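Local coordinates for inactive Zymogen C11 Protease (Parabacteroides distasonis, PDB 6MZO), which is the inactive zymogen of a clostripain-like C11 cysteine protease, which in its active form probably cleaves peptide bonds, at residues A[15-20]-A[50-55]; A[110-115]-A[157-162]; A[145-150]-A[171-176]; A[167-172]-A[331-336]; A[182-187]-A[224-229]. All coordinates share one frame; numbering follows the deposited sequence.

Contact 1: residues A[15-20]-A[50-55]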
# COMPACT_ATOMS: atom_id res chain seq x y z
N VAL A 15 7.05 10.99 -11.16
CA VAL A 15 6.85 10.08 -10.00
C VAL A 15 7.75 10.52 -8.82
O VAL A 15 8.94 10.81 -8.98
CB VAL A 15 7.22 8.64 -10.41
CG1 VAL A 15 7.13 7.68 -9.17
CG2 VAL A 15 6.26 8.10 -11.51
N LEU A 16 7.14 10.57 -7.63
CA LEU A 16 7.82 10.81 -6.36
C LEU A 16 7.85 9.49 -5.60
O LEU A 16 6.80 8.85 -5.44
CB LEU A 16 7.06 11.88 -5.52
CG LEU A 16 7.53 11.92 -4.04
CD1 LEU A 16 8.98 12.45 -4.02
CD2 LEU A 16 6.54 12.85 -3.29
N ILE A 17 9.07 9.10 -5.22
CA ILE A 17 9.24 7.94 -4.30
C ILE A 17 9.68 8.54 -2.96
O ILE A 17 10.75 9.16 -2.85
CB ILE A 17 10.26 6.92 -4.87
CG1 ILE A 17 9.92 6.50 -6.31
CG2 ILE A 17 10.37 5.74 -3.80
CD1 ILE A 17 10.85 5.33 -6.84
N TYR A 18 8.83 8.31 -1.94
CA TYR A 18 8.99 8.96 -0.65
C TYR A 18 9.29 7.91 0.41
O TYR A 18 8.44 7.01 0.65
CB TYR A 18 7.68 9.69 -0.30
CG TYR A 18 7.68 10.53 0.94
CD1 TYR A 18 7.49 9.95 2.18
CD2 TYR A 18 7.83 11.89 0.85
CE1 TYR A 18 7.47 10.72 3.37
CE2 TYR A 18 7.81 12.68 1.97
CZ TYR A 18 7.64 12.08 3.25
OH TYR A 18 7.59 12.89 4.38
N PHE A 19 10.52 7.96 0.93
CA PHE A 19 10.95 7.00 1.95
C PHE A 19 10.80 7.60 3.31
O PHE A 19 11.61 8.45 3.71
CB PHE A 19 12.41 6.58 1.71
CG PHE A 19 12.64 5.75 0.48
CD1 PHE A 19 12.53 4.38 0.55
CD2 PHE A 19 13.00 6.32 -0.78
CE1 PHE A 19 12.73 3.61 -0.54
CE2 PHE A 19 13.21 5.55 -1.89
CZ PHE A 19 13.07 4.16 -1.80
N ALA A 20 9.82 7.12 4.06
CA ALA A 20 9.71 7.55 5.43
C ALA A 20 10.62 6.58 6.17
O ALA A 20 10.23 5.46 6.46
CB ALA A 20 8.28 7.46 5.90
N LEU A 50 11.87 11.61 -12.29
CA LEU A 50 11.86 10.73 -11.11
C LEU A 50 12.46 11.56 -9.94
O LEU A 50 13.63 11.95 -10.02
CB LEU A 50 12.70 9.50 -11.32
CG LEU A 50 12.69 8.53 -10.11
CD1 LEU A 50 11.29 7.97 -9.67
CD2 LEU A 50 13.66 7.45 -10.45
N LEU A 51 11.67 11.76 -8.88
CA LEU A 51 12.07 12.50 -7.70
C LEU A 51 12.02 11.55 -6.51
O LEU A 51 11.12 10.70 -6.42
CB LEU A 51 11.11 13.65 -7.46
CG LEU A 51 11.31 14.93 -8.32
CD1 LEU A 51 12.60 15.60 -7.79
CD2 LEU A 51 11.38 14.70 -9.80
N ILE A 52 13.01 11.66 -5.63
CA ILE A 52 13.12 10.81 -4.40
C ILE A 52 13.23 11.69 -3.19
O ILE A 52 13.97 12.71 -3.22
CB ILE A 52 14.40 9.95 -4.42
CG1 ILE A 52 14.66 9.34 -5.79
CG2 ILE A 52 14.39 8.87 -3.33
CD1 ILE A 52 13.64 8.24 -6.22
N TYR A 53 12.55 11.30 -2.12
CA TYR A 53 12.70 11.98 -0.82
C TYR A 53 13.20 10.94 0.12
O TYR A 53 12.60 9.80 0.19
CB TYR A 53 11.38 12.55 -0.33
CG TYR A 53 11.45 13.10 1.08
CD1 TYR A 53 11.80 14.43 1.31
CD2 TYR A 53 11.10 12.29 2.18
CE1 TYR A 53 11.85 14.94 2.61
CE2 TYR A 53 11.19 12.78 3.47
CZ TYR A 53 11.55 14.11 3.67
OH TYR A 53 11.55 14.57 4.96
N THR A 54 14.27 11.25 0.82
CA THR A 54 14.71 10.36 1.88
C THR A 54 14.91 11.09 3.18
O THR A 54 15.19 12.32 3.20
CB THR A 54 16.04 9.65 1.55
OG1 THR A 54 17.08 10.64 1.45
CG2 THR A 54 15.98 8.84 0.24
N ASP A 55 14.84 10.33 4.28
CA ASP A 55 15.14 10.86 5.63
C ASP A 55 15.92 9.81 6.42
O ASP A 55 15.45 9.26 7.41
CB ASP A 55 13.84 11.25 6.33
CG ASP A 55 14.05 11.76 7.76
OD1 ASP A 55 15.06 12.43 8.06
OD2 ASP A 55 13.16 11.49 8.58
O HOH W 1 14.12 7.61 4.45

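Contact 2: residues A[110-115]-A[157-162]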
# COMPACT_ATOMS: atom_id res chain seq x y z
N GLY A 110 2.69 9.99 -10.32
CA GLY A 110 2.52 8.76 -9.52
C GLY A 110 3.24 8.91 -8.20
O GLY A 110 4.19 9.70 -8.06
N LEU A 111 2.82 8.09 -7.20
CA LEU A 111 3.35 8.22 -5.87
C LEU A 111 3.74 6.81 -5.36
O LEU A 111 2.89 5.94 -5.49
CB LEU A 111 2.30 8.89 -4.93
CG LEU A 111 2.85 9.07 -3.51
CD1 LEU A 111 4.03 10.06 -3.35
CD2 LEU A 111 1.61 9.57 -2.68
N VAL A 112 4.98 6.67 -4.89
CA VAL A 112 5.44 5.42 -4.19
C VAL A 112 5.70 5.85 -2.76
O VAL A 112 6.46 6.80 -2.52
CB VAL A 112 6.70 4.89 -4.76
CG1 VAL A 112 7.16 3.66 -3.99
CG2 VAL A 112 6.49 4.58 -6.28
N LEU A 113 5.03 5.18 -1.81
CA LEU A 113 5.22 5.54 -0.36
C LEU A 113 5.82 4.34 0.27
O LEU A 113 5.24 3.23 0.19
CB LEU A 113 3.90 5.84 0.30
CG LEU A 113 3.15 7.04 -0.21
CD1 LEU A 113 1.82 7.19 0.64
CD2 LEU A 113 4.06 8.22 -0.10
N TRP A 114 7.01 4.49 0.78
CA TRP A 114 7.71 3.38 1.36
C TRP A 114 7.71 3.56 2.87
O TRP A 114 8.16 4.62 3.38
CB TRP A 114 9.18 3.36 0.88
CG TRP A 114 9.99 2.16 1.28
CD1 TRP A 114 10.23 1.04 0.53
CD2 TRP A 114 10.71 1.98 2.51
NE1 TRP A 114 11.03 0.18 1.23
CE2 TRP A 114 11.33 0.73 2.44
CE3 TRP A 114 10.85 2.74 3.65
CZ2 TRP A 114 12.09 0.23 3.48
CZ3 TRP A 114 11.62 2.25 4.69
CH2 TRP A 114 12.22 1.01 4.59
N SER A 115 7.23 2.53 3.56
CA SER A 115 7.12 2.65 5.03
C SER A 115 6.92 1.24 5.52
O SER A 115 5.83 0.72 5.38
CB SER A 115 5.92 3.52 5.39
OG SER A 115 5.82 3.75 6.81
N PHE A 157 -1.35 6.34 -10.04
CA PHE A 157 -1.27 5.22 -9.10
C PHE A 157 -0.65 5.65 -7.79
O PHE A 157 0.12 6.64 -7.74
CB PHE A 157 -0.44 4.05 -9.69
CG PHE A 157 1.05 4.39 -9.90
CD1 PHE A 157 1.99 4.22 -8.91
CD2 PHE A 157 1.52 4.91 -11.13
CE1 PHE A 157 3.33 4.55 -9.08
CE2 PHE A 157 2.91 5.24 -11.28
CZ PHE A 157 3.80 5.06 -10.29
N ILE A 158 -1.02 4.91 -6.71
CA ILE A 158 -0.20 4.99 -5.50
C ILE A 158 0.28 3.58 -5.26
O ILE A 158 -0.55 2.63 -5.26
CB ILE A 158 -0.96 5.50 -4.23
CG1 ILE A 158 -1.46 6.94 -4.44
CG2 ILE A 158 -0.05 5.36 -3.01
CD1 ILE A 158 -2.54 7.40 -3.34
N LEU A 159 1.60 3.44 -5.13
CA LEU A 159 2.23 2.14 -4.82
C LEU A 159 2.61 2.18 -3.35
O LEU A 159 3.44 2.99 -2.94
CB LEU A 159 3.45 1.94 -5.72
CG LEU A 159 4.19 0.60 -5.67
CD1 LEU A 159 5.30 0.59 -6.76
CD2 LEU A 159 4.87 0.32 -4.37
N PHE A 160 1.94 1.32 -2.56
CA PHE A 160 2.28 1.26 -1.12
C PHE A 160 3.34 0.19 -0.90
O PHE A 160 3.02 -1.01 -0.92
CB PHE A 160 1.03 0.93 -0.30
CG PHE A 160 0.04 2.06 -0.20
CD1 PHE A 160 0.32 3.18 0.57
CD2 PHE A 160 -1.20 1.96 -0.84
CE1 PHE A 160 -0.59 4.21 0.68
CE2 PHE A 160 -2.15 3.02 -0.70
CZ PHE A 160 -1.81 4.11 0.06
N ASP A 161 4.58 0.59 -0.70
CA ASP A 161 5.62 -0.37 -0.38
C ASP A 161 5.66 -0.43 1.13
O ASP A 161 6.46 0.23 1.79
CB ASP A 161 6.97 0.06 -1.06
CG ASP A 161 8.01 -1.05 -0.97
OD1 ASP A 161 7.91 -1.96 -0.09
OD2 ASP A 161 9.01 -0.98 -1.67
N ALA A 162 4.73 -1.25 1.67
CA ALA A 162 4.37 -1.17 3.09
C ALA A 162 3.58 -2.45 3.39
O ALA A 162 3.17 -3.14 2.48
CB ALA A 162 3.50 0.08 3.38

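Contact 3: residues A[145-150]-A[171-176]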
# COMPACT_ATOMS: atom_id res chain seq x y z
N ASP A 145 -5.75 10.26 8.26
CA ASP A 145 -4.97 11.49 8.06
C ASP A 145 -4.30 11.43 6.70
O ASP A 145 -4.29 12.44 5.97
CB ASP A 145 -3.91 11.66 9.13
CG ASP A 145 -4.50 12.04 10.45
OD1 ASP A 145 -5.65 12.55 10.45
OD2 ASP A 145 -3.82 11.81 11.48
N LEU A 146 -3.78 10.26 6.35
CA LEU A 146 -3.11 10.15 5.05
C LEU A 146 -4.07 10.36 3.86
O LEU A 146 -3.73 11.05 2.89
CB LEU A 146 -2.38 8.81 4.92
CG LEU A 146 -1.49 8.59 3.67
CD1 LEU A 146 -0.41 9.66 3.56
CD2 LEU A 146 -0.88 7.23 3.70
N ALA A 147 -5.26 9.77 3.92
CA ALA A 147 -6.20 9.89 2.84
C ALA A 147 -6.68 11.32 2.79
O ALA A 147 -6.88 11.87 1.70
CB ALA A 147 -7.37 8.92 3.06
N SER A 148 -6.87 11.93 3.97
CA SER A 148 -7.29 13.30 3.95
C SER A 148 -6.22 14.18 3.29
O SER A 148 -6.54 15.05 2.46
CB SER A 148 -7.64 13.78 5.39
OG SER A 148 -7.99 15.14 5.32
N ALA A 149 -4.97 13.93 3.63
CA ALA A 149 -3.87 14.76 3.14
C ALA A 149 -3.73 14.62 1.63
O ALA A 149 -3.51 15.64 0.95
CB ALA A 149 -2.58 14.37 3.82
N LEU A 150 -3.95 13.41 1.11
CA LEU A 150 -3.74 13.16 -0.33
C LEU A 150 -5.00 13.42 -1.14
O LEU A 150 -4.96 13.46 -2.37
CB LEU A 150 -3.23 11.71 -0.58
CG LEU A 150 -1.87 11.36 0.01
CD1 LEU A 150 -1.39 9.92 -0.44
CD2 LEU A 150 -0.89 12.46 -0.44
N ALA A 171 -8.14 0.67 0.15
CA ALA A 171 -8.50 0.93 -1.26
C ALA A 171 -9.72 1.90 -1.31
O ALA A 171 -9.82 2.81 -2.22
CB ALA A 171 -8.84 -0.39 -1.96
N TYR A 172 -10.63 1.76 -0.35
CA TYR A 172 -11.80 2.63 -0.37
C TYR A 172 -11.41 4.06 -0.00
O TYR A 172 -11.85 5.06 -0.66
CB TYR A 172 -12.87 2.12 0.61
CG TYR A 172 -14.19 2.83 0.50
CD1 TYR A 172 -14.98 2.66 -0.62
CD2 TYR A 172 -14.70 3.54 1.57
CE1 TYR A 172 -16.26 3.25 -0.68
CE2 TYR A 172 -15.99 4.20 1.52
CZ TYR A 172 -16.74 3.98 0.37
OH TYR A 172 -17.95 4.58 0.36
N ALA A 173 -10.57 4.18 1.02
CA ALA A 173 -10.20 5.55 1.52
C ALA A 173 -9.48 6.36 0.44
O ALA A 173 -9.63 7.62 0.43
CB ALA A 173 -9.31 5.47 2.75
N PHE A 174 -8.68 5.68 -0.37
CA PHE A 174 -7.88 6.40 -1.38
C PHE A 174 -8.50 6.42 -2.75
O PHE A 174 -7.83 6.84 -3.71
CB PHE A 174 -6.44 5.83 -1.46
CG PHE A 174 -5.64 6.12 -0.20
CD1 PHE A 174 -5.72 5.26 0.91
CD2 PHE A 174 -4.90 7.27 -0.10
CE1 PHE A 174 -5.05 5.54 2.09
CE2 PHE A 174 -4.22 7.58 1.07
CZ PHE A 174 -4.31 6.72 2.19
N ARG A 175 -9.76 5.98 -2.88
CA ARG A 175 -10.36 5.81 -4.22
C ARG A 175 -10.46 7.12 -4.99
O ARG A 175 -10.49 7.09 -6.22
CB ARG A 175 -11.76 5.17 -4.11
CG ARG A 175 -12.80 6.08 -3.46
CD ARG A 175 -14.04 5.19 -3.14
NE ARG A 175 -15.18 5.97 -2.73
CZ ARG A 175 -15.29 6.58 -1.55
NH1 ARG A 175 -14.31 6.47 -0.68
NH2 ARG A 175 -16.34 7.33 -1.23
N GLY A 176 -10.57 8.21 -4.27
CA GLY A 176 -10.72 9.51 -4.90
C GLY A 176 -9.44 10.18 -5.35
O GLY A 176 -9.54 11.11 -6.21

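Contact 4: residues A[167-172]-A[331-336]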
# COMPACT_ATOMS: atom_id res chain seq x y z
N CYS A 167 -6.12 -3.66 1.47
CA CYS A 167 -7.33 -4.04 2.17
C CYS A 167 -8.43 -3.14 1.73
O CYS A 167 -8.17 -2.09 1.15
CB CYS A 167 -7.17 -3.92 3.67
SG CYS A 167 -6.76 -2.21 4.20
N ALA A 168 -9.65 -3.58 1.91
CA ALA A 168 -10.77 -2.82 1.42
C ALA A 168 -10.75 -1.45 1.98
O ALA A 168 -11.12 -0.46 1.30
CB ALA A 168 -12.07 -3.49 1.75
N GLU A 169 -10.43 -1.35 3.27
CA GLU A 169 -10.53 -0.07 3.92
C GLU A 169 -9.62 0.99 3.32
O GLU A 169 -10.02 2.17 3.20
CB GLU A 169 -10.19 -0.20 5.40
CG GLU A 169 -11.14 -1.13 6.23
CD GLU A 169 -10.72 -2.61 6.19
OE1 GLU A 169 -9.91 -3.01 5.35
OE2 GLU A 169 -11.27 -3.34 7.03
N VAL A 170 -8.41 0.57 3.01
CA VAL A 170 -7.45 1.48 2.33
C VAL A 170 -7.83 1.74 0.90
O VAL A 170 -7.79 2.91 0.38
CB VAL A 170 -5.98 0.88 2.43
CG1 VAL A 170 -5.02 1.58 1.43
CG2 VAL A 170 -5.52 0.90 3.88
N ALA A 171 -8.14 0.67 0.15
CA ALA A 171 -8.50 0.93 -1.26
C ALA A 171 -9.72 1.90 -1.31
O ALA A 171 -9.82 2.81 -2.22
CB ALA A 171 -8.84 -0.39 -1.96
N TYR A 172 -10.63 1.76 -0.35
CA TYR A 172 -11.80 2.63 -0.37
C TYR A 172 -11.41 4.06 -0.00
O TYR A 172 -11.85 5.06 -0.66
CB TYR A 172 -12.87 2.12 0.61
CG TYR A 172 -14.19 2.83 0.50
CD1 TYR A 172 -14.98 2.66 -0.62
CD2 TYR A 172 -14.70 3.54 1.57
CE1 TYR A 172 -16.26 3.25 -0.68
CE2 TYR A 172 -15.99 4.20 1.52
CZ TYR A 172 -16.74 3.98 0.37
OH TYR A 172 -17.95 4.58 0.36
N LEU A 331 -7.38 -9.01 -1.13
CA LEU A 331 -7.67 -7.92 -0.17
C LEU A 331 -7.79 -8.52 1.24
O LEU A 331 -8.38 -9.55 1.41
CB LEU A 331 -8.98 -7.17 -0.47
CG LEU A 331 -8.86 -6.21 -1.69
CD1 LEU A 331 -10.27 -5.65 -1.97
CD2 LEU A 331 -7.95 -5.10 -1.34
N SER A 332 -7.19 -7.82 2.20
CA SER A 332 -7.43 -8.12 3.61
C SER A 332 -8.62 -7.27 4.07
O SER A 332 -9.02 -6.27 3.39
CB SER A 332 -6.18 -7.77 4.44
OG SER A 332 -5.11 -8.64 4.05
N ILE A 333 -9.12 -7.60 5.28
CA ILE A 333 -10.24 -6.90 5.86
C ILE A 333 -10.09 -6.99 7.38
O ILE A 333 -9.60 -8.02 7.92
CB ILE A 333 -11.58 -7.47 5.41
CG1 ILE A 333 -12.71 -6.51 5.66
CG2 ILE A 333 -11.90 -8.86 6.11
CD1 ILE A 333 -12.69 -5.22 4.69
N TYR A 334 -10.49 -5.92 8.08
CA TYR A 334 -10.64 -6.03 9.56
C TYR A 334 -11.82 -6.93 9.90
O TYR A 334 -12.90 -6.79 9.31
CB TYR A 334 -10.87 -4.63 10.22
CG TYR A 334 -11.01 -4.72 11.74
CD1 TYR A 334 -9.96 -5.24 12.51
CD2 TYR A 334 -12.19 -4.29 12.40
CE1 TYR A 334 -10.10 -5.40 13.89
CE2 TYR A 334 -12.30 -4.40 13.80
CZ TYR A 334 -11.25 -4.95 14.51
OH TYR A 334 -11.34 -5.05 15.88
N VAL A 335 -11.65 -7.80 10.92
CA VAL A 335 -12.77 -8.63 11.36
C VAL A 335 -13.08 -8.21 12.82
O VAL A 335 -12.31 -8.51 13.71
CB VAL A 335 -12.40 -10.12 11.31
CG1 VAL A 335 -13.51 -10.96 11.99
CG2 VAL A 335 -12.19 -10.54 9.81
N PRO A 336 -14.25 -7.56 13.04
CA PRO A 336 -14.58 -7.20 14.41
C PRO A 336 -14.69 -8.44 15.33
O PRO A 336 -15.20 -9.51 14.95
CB PRO A 336 -15.95 -6.53 14.29
CG PRO A 336 -15.82 -5.81 12.89
CD PRO A 336 -15.12 -6.88 12.04

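Contact 5: residues A[182-187]-A[224-229]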
# COMPACT_ATOMS: atom_id res chain seq x y z
N ILE A 182 -1.68 -0.07 -5.64
CA ILE A 182 -0.87 -1.26 -5.70
C ILE A 182 -0.34 -1.56 -4.31
O ILE A 182 0.20 -0.69 -3.72
CB ILE A 182 0.34 -1.06 -6.65
CG1 ILE A 182 -0.14 -0.62 -8.01
CG2 ILE A 182 1.12 -2.33 -6.81
CD1 ILE A 182 0.96 -0.17 -8.92
N GLY A 183 -0.47 -2.79 -3.83
CA GLY A 183 0.02 -3.07 -2.49
C GLY A 183 -0.04 -4.54 -2.18
O GLY A 183 -0.37 -5.35 -3.06
N SER A 184 0.32 -4.86 -0.95
CA SER A 184 0.24 -6.26 -0.48
C SER A 184 -0.77 -6.37 0.60
O SER A 184 -0.82 -5.52 1.51
CB SER A 184 1.60 -6.74 0.06
OG SER A 184 1.52 -8.07 0.63
N PRO A 185 -1.59 -7.42 0.57
CA PRO A 185 -2.45 -7.69 1.74
C PRO A 185 -1.72 -8.25 2.90
O PRO A 185 -2.33 -8.34 3.97
CB PRO A 185 -3.49 -8.68 1.24
CG PRO A 185 -2.80 -9.36 0.02
CD PRO A 185 -1.88 -8.31 -0.60
N THR A 186 -0.47 -8.66 2.72
CA THR A 186 0.30 -9.26 3.83
C THR A 186 1.53 -8.42 4.09
O THR A 186 1.47 -7.21 3.75
CB THR A 186 0.65 -10.77 3.61
OG1 THR A 186 1.53 -10.94 2.47
CG2 THR A 186 -0.65 -11.48 3.40
N GLU A 187 2.60 -8.97 4.67
CA GLU A 187 3.81 -8.17 4.92
C GLU A 187 4.69 -8.16 3.68
O GLU A 187 4.69 -9.10 2.89
CB GLU A 187 4.57 -8.70 6.15
CG GLU A 187 3.78 -8.46 7.38
CD GLU A 187 4.54 -8.72 8.68
OE1 GLU A 187 5.78 -8.87 8.67
OE2 GLU A 187 3.87 -8.74 9.70
N ALA A 224 8.44 -15.79 -0.90
CA ALA A 224 7.10 -15.55 -0.44
C ALA A 224 6.71 -14.09 -0.66
O ALA A 224 7.54 -13.19 -0.49
CB ALA A 224 6.96 -15.88 1.01
N GLY A 225 5.49 -13.88 -1.10
CA GLY A 225 4.99 -12.53 -1.29
C GLY A 225 3.58 -12.57 -1.85
O GLY A 225 3.21 -13.54 -2.52
N THR A 226 2.80 -11.53 -1.56
CA THR A 226 1.44 -11.39 -2.06
C THR A 226 1.31 -10.01 -2.63
O THR A 226 1.87 -9.06 -2.01
CB THR A 226 0.37 -11.59 -0.95
OG1 THR A 226 0.48 -10.52 0.03
CG2 THR A 226 0.49 -12.99 -0.28
N ILE A 227 0.59 -9.86 -3.76
CA ILE A 227 0.45 -8.52 -4.37
C ILE A 227 -0.95 -8.43 -4.96
O ILE A 227 -1.59 -9.45 -5.30
CB ILE A 227 1.55 -8.31 -5.47
CG1 ILE A 227 1.64 -6.83 -5.90
CG2 ILE A 227 1.35 -9.32 -6.59
CD1 ILE A 227 2.25 -6.07 -4.76
N SER A 228 -1.48 -7.21 -5.00
CA SER A 228 -2.72 -6.93 -5.72
C SER A 228 -2.80 -5.52 -6.18
O SER A 228 -2.05 -4.63 -5.69
CB SER A 228 -3.94 -7.24 -4.86
OG SER A 228 -3.90 -6.51 -3.64
N VAL A 229 -3.64 -5.35 -7.19
CA VAL A 229 -3.86 -4.05 -7.77
C VAL A 229 -5.36 -3.73 -7.81
O VAL A 229 -6.14 -4.54 -8.36
CB VAL A 229 -3.38 -4.01 -9.23
CG1 VAL A 229 -3.61 -2.62 -9.81
CG2 VAL A 229 -1.93 -4.30 -9.34
O HOH W 2 4.21 -9.52 0.15

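Contact 1: residues A[15-20]-A[50-55]
The rings of Tyr18 and Tyr53 form an offset stack, planes 10° and centroids 4.5 Å apart. Tyr53 CD2 lies over one face of Tyr18, displaced toward its rim, 3.3 Å from Tyr18 CE2. On the other side of the sheet, Phe19 turns its edge to Ile52 CG2 and Tyr53 O. These rings hang from neighbouring parallel strands, the two strands of a beta-alpha-beta unit whose helix 26-43 covers Ile17, Phe19 and Leu50. Both tyrosines carry CG anti to the backbone N (chi1 -174° and 172°), and the rings run out side by side toward helix 90-103. Their hydroxyls bond beyond the strands, Tyr18 to Ser87 O and Tyr53 to Gln85 OE1. A serine at Tyr18 would probably bare the stacked face of Tyr53 and leave Ser87 O without this partner. Leu51 N to Val15 O, Ile17 N to Leu51 O, Tyr53 N to Ile17 O and Phe19 N to Tyr53 O are backbone hydrogen bonds of 2.9 Å each. Between them and the helix, Ile17 CD1 touches Leu50 CD1 at 3.9 Å. Past the last bond a water continues the pairing, donating to Phe19 O at 2.7 Å and accepting from Asp55 N at 2.8 Å.

Contact 2: residues A[110-115]-A[157-162]
Leu111 bonds to Phe157 and Leu159, and Leu113 to Leu159 and Asp161, each leucine using both its backbone N-H and its C=O to join the parallel strands. Leu159 N to Leu111 O is the shortest of these bonds at 2.8 Å; Ser115 N to Asp161 O completes the set. Aromatic contacts mark both ends. Phe157, its CG wedged between backbone N and carbonyl carbon (chi1 66°), folds its ring over Gly110, whose CA makes a CH-pi contact 4.1 Å from the centroid. At the far end the Asp161 carboxylate crosses the Trp114 indole obliquely, planes 69° apart, with Asp161 OD2 3.2 Å from Trp114 CD1, while Asp161 O sits over a face of the indole; Trp114 NE1 donates to Asn191 O. Apolar packing fills the middle on both faces: Val112 CG1 meets Leu159 CD2 at 4.1 Å, and on the reverse Leu113 CD1 touches the Phe160 ring at CE1, 3.8 Å away. Asp161 OD2 accepts from Tyr195 OH and Phe193 N, and OD1 bonds His116 NE2. Polar side chains thus gather at the C-terminal ends of the two strands, the region where clan CD peptidases usually carry their active-site loops; elsewhere the side chains that meet are apolar.

Contact 3: residues A[145-150]-A[171-176]
Leu146 brings its CG to within 3.7 Å of Phe174 CZ, meeting the ring at its edge, the two side chains crossing at about a right angle. One residue on, Ala147 gives the face contact: its CB lies over the Phe174 ring, 4.0 Å from the centroid and 18° off the normal, a CH-pi contact. The helix backbone is close too, with Ala147 CA 3.5 Å from Phe174 CE2. Ala147 CB also reaches the end of the other helix, touching Ala173 CB at 4.0 Å and Ala173 O at 3.7 Å. A turn later, Leu150 CD1 approaches Phe174 CE2 obliquely at 4.0 Å. Phe174 is the first residue to leave helical geometry after helix 168-173, and with CG anti to the carbonyl carbon (chi1 -68°) its ring reaches across to helix 143-150. With an alanine in place of Phe174, a gap is likely to open between the two helices, leaving Leu146 and Ala147 without their aromatic partner. No hydrogen bond crosses, and the interface rests on small, apolar surfaces. Beneath it lies the central sheet: Leu146 packs on Leu113 and Leu150 on Leu111, Phe174 meets Phe160 edge-to-face, and helix 90-103 flanks the two leucines through Leu93 and Ile97.

Contact 4: residues A[167-172]-A[331-336]
Tyr334 N donates to Glu169 OE2 in a nearly straight bond of 2.9 Å (169° at the hydrogen), meeting the carboxylate on its syn side, 16° out of plane. Tyr347 OH also bonds that oxygen, so OE2 is gripped twice, whereas the buried OE1 has no partner. The glutamate gets there by bending at chi2 (86°), which turns its carboxylate from the helix toward the strand. A second bond, Ala168 N to Ser332 O at 3.1 Å, ties down an N-H of the first helical turn. Cys167 is the N-cap of helix 168-173: its SG accepts from Val170 N at 3.4 Å, capping the helix start, while its backbone bridges that of Ser332. The helix thus begins at short strand 332-334, itself paired with strand 275-277 outside the main sheet. Around these bonds the packing is close. Cys167 CB lies 3.0 Å from Ser332 O, and Ile333 CD1 presses on Ala168 CB at 3.5 Å, tighter than usual for carbons. Ile333 CD1 also sits across the Glu169 side chain, 3.3 Å from Glu169 OE2, and Leu331 CD2 covers Cys167 N at 3.6 Å. Farther out, Trp352 of helix 351-357 touches both Ala168 and Ile333, and Trp120 lies against Cys167.

Contact 5: residues A[182-187]-A[224-229]
Thr226 OG1 stands 2.7 Å from both Ser184 OG and Thr186 OG1, the three hydroxyls forming a compact buried cluster. Pro185 lies obliquely against the same oxygen, its CD 3.3 Å from Thr226 OG1. Two features set the cluster in place. In an ST turn, Thr186 N donates to Ser184 OG at 2.9 Å, bending the chain so that both its hydroxyls face Thr226. Ser184 OG is anti to the backbone N (chi1 175°), which directs it at the threonine. A water extends the polar patch, donating to Glu187 O and accepting from Thr226 N. Behind the turn the two segments pair as antiparallel strands: Gly183 N to Ser228 O at 3.1 Å and Ser228 N to Gly183 O at 2.9 Å make a hydrogen-bonded pair. Next to it Ile182 CG1 meets Val229 CG2 at 4.3 Å, and Ile227 curls back to put its CD1 3.2 Å from Gly183 O. Here the central sheet changes from parallel to antiparallel: strand 178-183 runs along strand 155-162 on one side and against 226-231 on the other, with strand 302-307 beyond and helix 209-220 covering Ile182, Ile227 and Val229.

Contacts 1, 2 and 5 lie in one central sheet, contact 2 nearest the centre of the chain. Strands 14-19 and 109-115 join contact 1 to contact 2, and strands 155-162 and 178-183 join contact 2 to contact 5. Contacts 1 and 2 are parallel pairs with aromatic and aliphatic side chains on both faces, whereas contact 5 is antiparallel and gives way to a hydroxyl cluster. Contacts 3 and 4 share helix 168-173: its C-terminal end is held by apolar contacts, its N-terminal end by hydrogen bonds to a strand outside the sheet. All five are mainly buried; Ala147 and Ala173 in contact 3 and Ser115 in contact 2 are partly exposed. Ser332 OG and Pro185 O link contacts 4 and 5.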